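PDB 6HBE: copper-containing nitrite reductase from Thermus scotoductus, which probably reduces nitrite to nitric oxide at a copper centre, taking electrons from a cytochrome c, and works as a homotrimer with an additional cupredoxin domain. Local coordinates for residues D396-E401 with P421-Y426. Sequence-based numbering, arbitrary orientation.
Sequences DVQGPE and PGEYVY
Tyr-424 points its hydroxyl into the bend of Gly-399 to Glu-401 and takes the backbone N-H of Glu-401, OH to N 2.8 Å with an N-H...O angle of 150°. Its side chain leaves on the same face as Val-397, and with CG anti to the carbonyl carbon (chi1 -49°) the ring points along that face toward Gly-399 to Glu-401; Pro-400 N lies at the ring edge, and the Pro-400 side chain runs across that of Tyr-424 at about a right angle, CD 3.6 Å from OH. Alongside, the backbones pair as antiparallel strands. Gln-398 N to Glu-423 O and Glu-423 N to Gln-398 O are both hydrogen bonds of 3.0 Å; Glu-423 N sits well above the carbonyl plane of Gln-398, as the strand begins to turn off. Val-425 N meets Asp-396 O at 3.2 Å, on a lone pair, while Asp-396 N to Val-425 O is weak, at 3.4 Å. On the other face CB of Asp-396 packs against CB of Val-425 at 3.8 Å. Gly-399 and Gly-422 bring their CA atoms to 4.0 Å. Glu-401 OE2 hydrogen-bonds to Thr-419, and Glu-423 OE1 forms a salt bridge with Arg-439. This is the edge of a cupredoxin sheet: 393-398 is outermost within the chain, and 422-427, leading to copper ligand Cys-428, runs between it and 435-443.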
loop_
_atom_site.group_PDB
_atom_site.type_symbol
_atom_site.label_atom_id
_atom_site.label_comp_id
_atom_site.label_asym_id
_atom_site.label_seq_id
_atom_site.Cartn_x
_atom_site.Cartn_y
_atom_site.Cartn_z
ATOM N N ASP C 396 -24.293 21.420 -19.344
ATOM C CA ASP C 396 -23.748 22.597 -20.028
ATOM C C ASP C 396 -23.487 22.147 -21.465
ATOM O O ASP C 396 -22.566 21.358 -21.726
ATOM C CB ASP C 396 -22.459 23.100 -19.346
ATOM C CG ASP C 396 -21.889 24.397 -19.973
ATOM O OD1 ASP C 396 -22.096 24.680 -21.170
ATOM O OD2 ASP C 396 -21.187 25.139 -19.260
ATOM N N VAL C 397 -24.306 22.656 -22.384
ATOM C CA VAL C 397 -24.397 22.151 -23.742
ATOM C C VAL C 397 -23.702 23.147 -24.662
ATOM O O VAL C 397 -24.173 24.286 -24.785
ATOM C CB VAL C 397 -25.883 22.001 -24.165
ATOM C CG1 VAL C 397 -26.011 21.327 -25.529
ATOM C CG2 VAL C 397 -26.656 21.220 -23.105
ATOM N N GLN C 398 -22.576 22.737 -25.263
ATOM C CA GLN C 398 -21.876 23.546 -26.287
ATOM C C GLN C 398 -21.553 22.680 -27.504
ATOM O O GLN C 398 -20.439 22.646 -28.017
ATOM C CB GLN C 398 -20.640 24.252 -25.714
ATOM C CG GLN C 398 -20.995 25.543 -24.986
ATOM C CD GLN C 398 -19.958 25.978 -23.963
ATOM O OE1 GLN C 398 -19.568 25.197 -23.090
ATOM N NE2 GLN C 398 -19.526 27.243 -24.040
ATOM N N GLY C 399 -22.582 22.011 -27.975
ATOM C CA GLY C 399 -22.478 21.117 -29.109
ATOM C C GLY C 399 -23.830 20.480 -29.383
ATOM O O GLY C 399 -24.754 20.621 -28.582
ATOM N N PRO C 400 -23.964 19.800 -30.517
ATOM C CA PRO C 400 -25.254 19.235 -30.912
ATOM C C PRO C 400 -25.595 17.841 -30.362
ATOM O O PRO C 400 -26.647 17.321 -30.724
ATOM C CB PRO C 400 -25.130 19.181 -32.438
ATOM C CG PRO C 400 -23.673 18.938 -32.661
ATOM C CD PRO C 400 -22.975 19.731 -31.617
ATOM N N GLU C 401 -24.758 17.232 -29.506
ATOM C CA GLU C 401 -25.035 15.864 -29.041
ATOM C C GLU C 401 -25.031 15.675 -27.505
ATOM O O GLU C 401 -24.392 14.768 -26.992
ATOM C CB GLU C 401 -24.056 14.895 -29.706
ATOM C CG GLU C 401 -24.092 14.897 -31.234
ATOM C CD GLU C 401 -22.956 14.086 -31.843
ATOM O OE1 GLU C 401 -21.776 14.385 -31.561
ATOM O OE2 GLU C 401 -23.234 13.149 -32.617
ATOM N N PRO C 421 -18.223 17.961 -33.879
ATOM C CA PRO C 421 -17.475 18.679 -32.851
ATOM C C PRO C 421 -18.371 19.380 -31.847
ATOM O O PRO C 421 -19.538 19.673 -32.145
ATOM C CB PRO C 421 -16.620 19.684 -33.640
ATOM C CG PRO C 421 -17.287 19.842 -34.956
ATOM C CD PRO C 421 -18.095 18.600 -35.209
ATOM N N GLY C 422 -17.814 19.638 -30.659
ATOM C CA GLY C 422 -18.569 20.207 -29.537
ATOM C C GLY C 422 -17.892 19.956 -28.190
ATOM O O GLY C 422 -16.933 19.175 -28.116
ATOM N N GLU C 423 -18.365 20.638 -27.145
ATOM C CA GLU C 423 -17.990 20.294 -25.770
ATOM C C GLU C 423 -19.168 20.287 -24.811
ATOM O O GLU C 423 -20.213 20.938 -25.055
ATOM C CB GLU C 423 -16.853 21.175 -25.251
ATOM C CG GLU C 423 -16.927 22.655 -25.560
ATOM C CD GLU C 423 -15.691 23.397 -25.054
ATOM O OE1 GLU C 423 -15.220 23.097 -23.934
ATOM O OE2 GLU C 423 -15.194 24.283 -25.776
ATOM N N TYR C 424 -18.992 19.510 -23.733
ATOM C CA TYR C 424 -20.062 19.170 -22.794
ATOM C C TYR C 424 -19.499 19.034 -21.382
ATOM O O TYR C 424 -18.475 18.364 -21.202
ATOM C CB TYR C 424 -20.710 17.839 -23.199
ATOM C CG TYR C 424 -21.076 17.773 -24.669
ATOM C CD1 TYR C 424 -22.294 18.298 -25.123
ATOM C CD2 TYR C 424 -20.199 17.230 -25.606
ATOM C CE1 TYR C 424 -22.627 18.267 -26.473
ATOM C CE2 TYR C 424 -20.521 17.192 -26.961
ATOM C CZ TYR C 424 -21.740 17.720 -27.387
ATOM O OH TYR C 424 -22.081 17.704 -28.725
ATOM N N VAL C 425 -20.158 19.650 -20.403
ATOM C CA VAL C 425 -19.894 19.388 -18.995
ATOM C C VAL C 425 -21.026 18.495 -18.525
ATOM O O VAL C 425 -22.191 18.817 -18.777
ATOM C CB VAL C 425 -19.857 20.680 -18.143
ATOM C CG1 VAL C 425 -19.457 20.383 -16.702
ATOM C CG2 VAL C 425 -18.923 21.701 -18.766
ATOM N N TYR C 426 -20.698 17.378 -17.865
ATOM C CA TYR C 426 -21.703 16.442 -17.361
ATOM C C TYR C 426 -21.511 16.180 -15.867
ATOM O O TYR C 426 -20.411 16.367 -15.327
ATOM C CB TYR C 426 -21.723 15.130 -18.178
ATOM C CG TYR C 426 -20.437 14.316 -18.114
ATOM C CD1 TYR C 426 -19.359 14.595 -18.957
ATOM C CD2 TYR C 426 -20.298 13.265 -17.206
ATOM C CE1 TYR C 426 -18.176 13.861 -18.888
ATOM C CE2 TYR C 426 -19.104 12.530 -17.129
ATOM C CZ TYR C 426 -18.045 12.826 -17.952
ATOM O OH TYR C 426 -16.854 12.088 -17.907
#